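Side-chain contacts in hypothetical protein PA2201 (Pseudomonas aeruginosa, PDB 2FEF), which has no established function but probably protects the producing cell against a PoNe-type DNase toxin: residues B[231-234]-B[235-238]; B[110-113]-B[114-118]; B[168-172]-B[173-177]. All coordinates share one frame; numbering follows the deposited sequence.

Contact 1 of 3, residues B[231-234]-B[235-238]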
loop_
_atom_site.group_PDB
_atom_site.type_symbol
_atom_site.label_atom_id
_atom_site.label_comp_id
_atom_site.label_asym_id
_atom_site.label_seq_id
_atom_site.Cartn_x
_atom_site.Cartn_y
_atom_site.Cartn_z
ATOM N N ARG B 231 14.102 26.936 15.224
ATOM C CA ARG B 231 15.489 26.856 14.819
ATOM C C ARG B 231 16.339 26.060 15.813
ATOM O O ARG B 231 17.060 25.163 15.390
ATOM C CB ARG B 231 16.098 28.238 14.514
ATOM C CG ARG B 231 17.514 28.122 13.917
ATOM C CD ARG B 231 18.065 29.445 13.465
ATOM N NE ARG B 231 19.522 29.492 13.653
ATOM C CZ ARG B 231 20.234 30.596 13.897
ATOM N NH1 ARG B 231 19.648 31.795 13.975
ATOM N NH2 ARG B 231 21.546 30.494 14.068
ATOM N N GLU B 232 16.238 26.380 17.106
ATOM C CA GLU B 232 17.018 25.686 18.138
ATOM C C GLU B 232 16.566 24.246 18.383
ATOM O O GLU B 232 17.368 23.378 18.788
ATOM C CB GLU B 232 17.025 26.499 19.440
ATOM C CG GLU B 232 17.896 27.750 19.296
ATOM C CD GLU B 232 17.791 28.735 20.467
ATOM O OE1 GLU B 232 17.072 28.481 21.459
ATOM O OE2 GLU B 232 18.467 29.783 20.391
ATOM N N PHE B 233 15.291 23.989 18.146
ATOM C CA PHE B 233 14.762 22.638 18.273
ATOM C C PHE B 233 15.334 21.749 17.155
ATOM O O PHE B 233 15.858 20.670 17.418
ATOM C CB PHE B 233 13.230 22.646 18.189
ATOM C CG PHE B 233 12.636 21.259 18.218
ATOM C CD1 PHE B 233 12.733 20.490 19.369
ATOM C CD2 PHE B 233 12.049 20.709 17.090
ATOM C CE1 PHE B 233 12.221 19.192 19.405
ATOM C CE2 PHE B 233 11.536 19.409 17.110
ATOM C CZ PHE B 233 11.607 18.656 18.278
ATOM N N PHE B 234 15.254 22.220 15.911
ATOM C CA PHE B 234 15.644 21.377 14.788
ATOM C C PHE B 234 17.174 21.319 14.636
ATOM O O PHE B 234 17.698 20.515 13.867
ATOM C CB PHE B 234 14.906 21.783 13.491
ATOM C CG PHE B 234 13.452 21.381 13.479
ATOM C CD1 PHE B 234 13.087 20.031 13.432
ATOM C CD2 PHE B 234 12.436 22.358 13.519
ATOM C CE1 PHE B 234 11.708 19.651 13.434
ATOM C CE2 PHE B 234 11.106 22.022 13.527
ATOM C CZ PHE B 234 10.706 20.649 13.478
ATOM N N GLN B 235 17.879 22.169 15.367
ATOM C CA GLN B 235 19.328 22.096 15.455
ATOM C C GLN B 235 19.815 20.955 16.366
ATOM O O GLN B 235 20.972 20.529 16.275
ATOM C CB GLN B 235 19.895 23.429 15.916
ATOM C CG GLN B 235 20.202 24.343 14.734
ATOM C CD GLN B 235 20.613 25.745 15.125
ATOM O OE1 GLN B 235 20.375 26.220 16.258
ATOM N NE2 GLN B 235 21.233 26.436 14.173
ATOM N N LEU B 236 18.945 20.471 17.253
ATOM C CA LEU B 236 19.310 19.352 18.135
ATOM C C LEU B 236 19.390 18.102 17.260
ATOM O O LEU B 236 18.708 18.025 16.249
ATOM C CB LEU B 236 18.220 19.110 19.202
ATOM C CG LEU B 236 17.857 20.239 20.189
ATOM C CD1 LEU B 236 16.634 19.850 21.082
ATOM C CD2 LEU B 236 19.076 20.720 21.012
ATOM N N SER B 237 20.190 17.114 17.657
ATOM C CA SER B 237 20.093 15.771 17.022
ATOM C C SER B 237 18.662 15.224 17.041
ATOM O O SER B 237 17.869 15.557 17.932
ATOM C CB SER B 237 21.060 14.785 17.719
ATOM O OG SER B 237 20.461 14.260 18.892
ATOM N N PRO B 238 18.296 14.379 16.044
ATOM C CA PRO B 238 17.028 13.672 16.093
ATOM C C PRO B 238 16.772 12.893 17.398
ATOM O O PRO B 238 15.664 12.937 17.906
ATOM C CB PRO B 238 17.114 12.722 14.882
ATOM C CG PRO B 238 17.976 13.492 13.914
ATOM C CD PRO B 238 19.049 14.047 14.819
HETATM O O HOH W 1 19.665 18.243 13.601
#

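Contact 2 of 3, residues B[110-113]-B[114-118]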
loop_
_atom_site.group_PDB
_atom_site.type_symbol
_atom_site.label_atom_id
_atom_site.label_comp_id
_atom_site.label_asym_id
_atom_site.label_seq_id
_atom_site.Cartn_x
_atom_site.Cartn_y
_atom_site.Cartn_z
ATOM N N LEU B 110 -11.659 15.924 2.459
ATOM C CA LEU B 110 -11.568 14.556 2.947
ATOM C C LEU B 110 -11.736 14.494 4.461
ATOM O O LEU B 110 -12.388 13.569 4.950
ATOM C CB LEU B 110 -10.276 13.865 2.492
ATOM C CG LEU B 110 -10.237 13.481 1.007
ATOM C CD1 LEU B 110 -8.756 13.202 0.662
ATOM C CD2 LEU B 110 -11.205 12.285 0.682
ATOM N N TRP B 111 -11.139 15.447 5.198
ATOM C CA TRP B 111 -11.360 15.501 6.651
ATOM C C TRP B 111 -12.848 15.691 7.042
ATOM O O TRP B 111 -13.359 15.008 7.942
ATOM C CB TRP B 111 -10.484 16.587 7.287
ATOM C CG TRP B 111 -9.066 16.138 7.550
ATOM C CD1 TRP B 111 -7.950 16.413 6.775
ATOM C CD2 TRP B 111 -8.615 15.314 8.628
ATOM N NE1 TRP B 111 -6.839 15.832 7.344
ATOM C CE2 TRP B 111 -7.222 15.123 8.457
ATOM C CE3 TRP B 111 -9.263 14.676 9.709
ATOM C CZ2 TRP B 111 -6.449 14.367 9.366
ATOM C CZ3 TRP B 111 -8.500 13.935 10.610
ATOM C CH2 TRP B 111 -7.101 13.773 10.416
ATOM N N LEU B 112 -13.517 16.612 6.349
ATOM C CA LEU B 112 -14.940 16.881 6.535
ATOM C C LEU B 112 -15.785 15.650 6.187
ATOM O O LEU B 112 -16.637 15.252 6.988
ATOM C CB LEU B 112 -15.352 18.038 5.629
ATOM C CG LEU B 112 -16.783 18.521 5.762
ATOM C CD1 LEU B 112 -17.037 18.948 7.211
ATOM C CD2 LEU B 112 -17.001 19.665 4.786
ATOM N N ASP B 113 -15.545 15.051 5.009
ATOM C CA ASP B 113 -16.237 13.782 4.623
ATOM C C ASP B 113 -16.004 12.664 5.613
ATOM O O ASP B 113 -16.947 11.938 5.983
ATOM C CB ASP B 113 -15.851 13.325 3.201
ATOM C CG ASP B 113 -16.327 14.332 2.097
ATOM O OD1 ASP B 113 -17.183 15.212 2.350
ATOM O OD2 ASP B 113 -15.859 14.223 0.967
ATOM N N TYR B 114 -14.751 12.489 6.035
ATOM C CA TYR B 114 -14.472 11.532 7.098
ATOM C C TYR B 114 -15.362 11.768 8.314
ATOM O O TYR B 114 -15.992 10.834 8.817
ATOM C CB TYR B 114 -12.976 11.561 7.478
ATOM C CG TYR B 114 -12.610 10.978 8.839
ATOM C CD1 TYR B 114 -13.019 9.701 9.224
ATOM C CD2 TYR B 114 -11.788 11.705 9.727
ATOM C CE1 TYR B 114 -12.676 9.185 10.481
ATOM C CE2 TYR B 114 -11.428 11.181 10.964
ATOM C CZ TYR B 114 -11.870 9.937 11.337
ATOM O OH TYR B 114 -11.516 9.383 12.561
ATOM N N SER B 115 -15.389 13.001 8.813
ATOM C CA SER B 115 -16.168 13.281 10.027
ATOM C C SER B 115 -17.665 12.967 9.823
ATOM O O SER B 115 -18.360 12.517 10.742
ATOM C CB SER B 115 -15.983 14.754 10.432
ATOM O OG SER B 115 -16.761 15.650 9.608
ATOM N N ARG B 116 -18.172 13.223 8.622
ATOM C CA ARG B 116 -19.608 12.967 8.348
ATOM C C ARG B 116 -19.921 11.484 8.306
ATOM O O ARG B 116 -20.970 11.036 8.811
ATOM C CB ARG B 116 -20.028 13.618 7.040
ATOM C CG ARG B 116 -20.034 15.147 7.129
ATOM C CD ARG B 116 -20.052 15.708 5.738
ATOM N NE ARG B 116 -20.255 17.148 5.742
ATOM C CZ ARG B 116 -19.964 17.932 4.708
ATOM N NH1 ARG B 116 -19.414 17.412 3.607
ATOM N NH2 ARG B 116 -20.186 19.242 4.791
ATOM N N LEU B 117 -18.999 10.697 7.746
ATOM C CA LEU B 117 -19.196 9.237 7.672
ATOM C C LEU B 117 -19.023 8.636 9.055
ATOM O O LEU B 117 -19.713 7.676 9.418
ATOM C CB LEU B 117 -18.218 8.588 6.660
ATOM C CG LEU B 117 -18.479 9.030 5.210
ATOM C CD1 LEU B 117 -17.351 8.607 4.324
ATOM C CD2 LEU B 117 -19.780 8.379 4.729
ATOM N N LEU B 118 -18.111 9.226 9.828
ATOM C CA LEU B 118 -17.893 8.776 11.200
ATOM C C LEU B 118 -19.157 9.047 12.007
ATOM O O LEU B 118 -19.615 8.169 12.730
ATOM C CB LEU B 118 -16.690 9.489 11.847
ATOM C CG LEU B 118 -16.326 9.073 13.279
ATOM C CD1 LEU B 118 -15.948 7.596 13.357
ATOM C CD2 LEU B 118 -15.159 9.979 13.783
#

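Contact 3 of 3, residues B[168-172]-B[173-177]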
loop_
_atom_site.group_PDB
_atom_site.type_symbol
_atom_site.label_atom_id
_atom_site.label_comp_id
_atom_site.label_asym_id
_atom_site.label_seq_id
_atom_site.Cartn_x
_atom_site.Cartn_y
_atom_site.Cartn_z
ATOM N N LEU B 168 -15.074 22.837 9.230
ATOM C CA LEU B 168 -13.980 22.071 9.848
ATOM C C LEU B 168 -14.030 22.128 11.368
ATOM O O LEU B 168 -14.007 21.100 12.030
ATOM C CB LEU B 168 -12.592 22.520 9.317
ATOM C CG LEU B 168 -12.329 22.226 7.833
ATOM C CD1 LEU B 168 -11.089 22.947 7.363
ATOM C CD2 LEU B 168 -12.197 20.725 7.556
ATOM N N VAL B 169 -14.071 23.323 11.931
ATOM C CA VAL B 169 -14.183 23.464 13.385
ATOM C C VAL B 169 -15.453 22.781 13.940
ATOM O O VAL B 169 -15.379 22.043 14.919
ATOM C CB VAL B 169 -14.081 24.930 13.787
ATOM C CG1 VAL B 169 -14.334 25.106 15.240
ATOM C CG2 VAL B 169 -12.625 25.472 13.432
ATOM N N GLU B 170 -16.611 23.012 13.325
ATOM C CA GLU B 170 -17.833 22.359 13.828
ATOM C C GLU B 170 -17.826 20.820 13.702
ATOM O O GLU B 170 -18.102 20.103 14.674
ATOM C CB GLU B 170 -19.103 22.908 13.164
ATOM C CG GLU B 170 -20.338 22.073 13.591
ATOM C CD GLU B 170 -21.631 22.593 13.062
ATOM O OE1 GLU B 170 -21.610 23.256 12.017
ATOM O OE2 GLU B 170 -22.674 22.326 13.700
ATOM N N GLU B 171 -17.573 20.330 12.498
ATOM C CA GLU B 171 -17.835 18.926 12.171
ATOM C C GLU B 171 -16.636 18.021 12.478
ATOM O O GLU B 171 -16.808 16.883 12.942
ATOM C CB GLU B 171 -18.238 18.774 10.709
ATOM C CG GLU B 171 -19.447 19.650 10.284
ATOM C CD GLU B 171 -20.117 19.220 8.953
ATOM O OE1 GLU B 171 -20.508 20.110 8.150
ATOM O OE2 GLU B 171 -20.275 17.996 8.700
ATOM N N VAL B 172 -15.438 18.523 12.205
ATOM C CA VAL B 172 -14.226 17.712 12.384
ATOM C C VAL B 172 -13.701 17.821 13.821
ATOM O O VAL B 172 -13.301 16.796 14.417
ATOM C CB VAL B 172 -13.097 18.054 11.351
ATOM C CG1 VAL B 172 -11.927 17.064 11.462
ATOM C CG2 VAL B 172 -13.631 18.053 9.915
ATOM N N LEU B 173 -13.662 19.045 14.368
ATOM C CA LEU B 173 -13.104 19.247 15.710
ATOM C C LEU B 173 -14.166 19.266 16.800
ATOM O O LEU B 173 -13.820 19.206 17.979
ATOM C CB LEU B 173 -12.257 20.547 15.789
ATOM C CG LEU B 173 -11.244 20.820 14.686
ATOM C CD1 LEU B 173 -10.430 22.113 15.018
ATOM C CD2 LEU B 173 -10.314 19.668 14.445
ATOM N N GLN B 174 -15.440 19.398 16.402
ATOM C CA GLN B 174 -16.578 19.547 17.330
ATOM C C GLN B 174 -16.311 20.669 18.330
ATOM O O GLN B 174 -16.585 20.538 19.533
ATOM C CB GLN B 174 -16.912 18.218 18.033
ATOM C CG GLN B 174 -17.243 17.087 17.069
ATOM C CD GLN B 174 -17.706 15.807 17.772
ATOM O OE1 GLN B 174 -17.817 15.748 19.001
ATOM N NE2 GLN B 174 -17.970 14.780 16.987
ATOM N N PHE B 175 -15.753 21.775 17.818
ATOM C CA PHE B 175 -15.442 22.958 18.604
ATOM C C PHE B 175 -14.516 22.729 19.795
ATOM O O PHE B 175 -14.451 23.558 20.691
ATOM C CB PHE B 175 -16.720 23.720 19.021
ATOM C CG PHE B 175 -17.274 24.604 17.935
ATOM C CD1 PHE B 175 -16.742 25.877 17.715
ATOM C CD2 PHE B 175 -18.327 24.183 17.156
ATOM C CE1 PHE B 175 -17.265 26.699 16.719
ATOM C CE2 PHE B 175 -18.859 24.997 16.157
ATOM C CZ PHE B 175 -18.319 26.238 15.928
ATOM N N ASP B 176 -13.777 21.628 19.788
ATOM C CA ASP B 176 -12.818 21.347 20.874
ATOM C C ASP B 176 -11.468 21.986 20.491
ATOM O O ASP B 176 -10.509 21.307 20.144
ATOM C CB ASP B 176 -12.698 19.828 21.099
ATOM C CG ASP B 176 -11.961 19.453 22.413
ATOM O OD1 ASP B 176 -11.729 20.321 23.281
ATOM O OD2 ASP B 176 -11.614 18.263 22.561
ATOM N N THR B 177 -11.429 23.308 20.566
ATOM C CA THR B 177 -10.299 24.090 20.142
ATOM C C THR B 177 -9.678 24.743 21.380
ATOM O O THR B 177 -10.386 24.977 22.379
ATOM C CB THR B 177 -10.760 25.198 19.177
ATOM O OG1 THR B 177 -11.897 25.871 19.740
ATOM C CG2 THR B 177 -11.164 24.605 17.833
HETATM O O HOH W 2 -16.144 14.669 14.471
#

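Contact 1 of 3, residues B[231-234]-B[235-238]
Arg231 and Gln235 meet at the C-terminal end of helix 223-234, where the chain turns into a short connection leading to the N-cap of helix 238-243. Chi1 of -173° leads the Arg231 chain out from the helix, a bend at chi3 sets its guanidinium, and the extended chain of Gln235 runs back along the helix to meet it. There the amide nitrogen NE2 of Gln235 lies at the edge of the guanidinium, 3.5 Å from NE of Arg231; as both atoms are donors, this is van der Waals contact. The two planes are steeply turned, 76° apart. Nearer the backbone, CG of Gln235 packs 3.3 Å from Arg231 O, and its N gives that oxygen a weak hydrogen bond. Flexible polar chains suit this solvent-facing side.

The aromatic side is more enclosed. Phe233 presents its ring edge to the face of Phe234, with CD2 of Phe233 3.6 Å above the Phe234 ring plane, while Arg246 makes a cation-pi contact with Phe233. CG of Leu236, anti to its carbonyl carbon (chi1 -60°), lies beside Glu232 O and Phe233 O, and Leu236 CD1 approaches Phe233 CD1 obliquely at 4.3 Å. Leu236 N bonds to Phe233 O. Beyond it, Ser237 caps Ala240 N through OG, and Pro238 in the first turn costs no helical N-H bond. One water donates to both Phe234 O (3.0 Å) and Leu236 O (2.8 Å).

Contact 2 of 3, residues B[110-113]-B[114-118]
Asp113 and Arg116, one turn apart in the long helix 97-127, form an i to i+3 salt bridge on a largely buried helix surface. It is a weak one: NH1 of Arg116 reaches OD1 of Asp113 at 3.4 Å, with the carboxylate and guanidinium planes 31° apart. Asp113 has stronger partners in the backbone N atoms of Asp9 (to OD1) and Asn10 (to OD2), so a short acid suits a place where it can pin the N-terminal segment to the helix. Arg116 in turn directs NE to Glu171, a salt bridge to helix 165-172. Its chain, extended from CG to NE, lays the flat guanidinium over Leu112, whose CG sits 3.4 Å from the plane, beneath its centre. The branched leucine thus supports one face while OD1 of Asp113 comes to the edge.

Tyr114 leaves the helix on another side. Its ring runs alongside the indole of Trp111, both pointing the same way, and CE3 of Trp111 comes to the edge of the tyrosine ring, 3.9 Å from CD2. The indole NE1 is satisfied by Ser84 OG on helix 66-93.

Ser115 fits between these two sides because it is small and can turn its hydroxyl back on the helix. With chi1 at 77°, OG donates to Leu112 O at 2.7 Å, and that same oxygen also accepts Arg116 N at 3.0 Å.

Contact 3 of 3, residues B[168-172]-B[173-177]
Phe175 N reaches back six residues to bond Val169 O at 2.9 Å, and it does so from a turn in which two successive non-glycine residues, Gln174 and Phe175, both have positive phi. These two are the central residues of a type I' beta turn running from Leu173 to Asp176, directly behind helix 165-172. The helix widens before it is left: Leu168 O accepts Val172 N in the usual helical way and also Leu173 N at 3.1 Å, the longer bond of a pi-type turn.

The left-handed backbone brings the Phe175 ring back against the helix. CG1 of Val169, anti to its backbone N (chi1 174°), points at one face of that ring in a CH-pi contact, 3.9 Å from the ring centroid and 26° off the normal. It is shifted toward the rim, nearest CD1 of Phe175. At another part of the ring, CE2 of Phe175 touches CB of Glu170 at 3.7 Å. A beta-branched valine suits this position, since its other methyl, CG2, faces Leu173 CD1 while CG1 serves the ring. Leu189 of helix 179-189 packs on both Val169 and Phe175. Leu173, buried, rests on Leu139.

Gln174 occupies the exposed corner, where a polar chain is at ease. Its CA makes a CA-H...O contact with Glu170 O at 3.1 Å, and a water accepts from its NE2 at 3.1 Å and donates to Glu171 O at 2.8 Å. Leu168 O thus has two N-H donors, whereas Val169 O is met by Phe175 N, Glu170 O by a CA-H and Glu171 O by water, and one ring face of Phe175 lies over Val169 CG1 and Glu170 N; these contacts probably offset the cost of two positive phi values at non-glycine residues.

Along the chain the contacts come in the order 2, 3, 1; each is local, and none encloses or crosses another. Contact 2 closes no loop, being one stretch of helix 97-127. Contact 3 closes the tight turn that leaves helix 165-172 for helix 179-189, and contact 1 makes the bend from helix 223-234 into helix 238-243. Contacts 2 and 3, with centres 12 Å apart, join directly: Val172 CG2 packs on Trp111 O and the backbone of Glu171 on Ser115, tying helix 165-172 to helix 97-127. Contact 1 lies across the chain's centre, 35 Å from contact 2 and 32 Å from contact 3 between centres, touching neither.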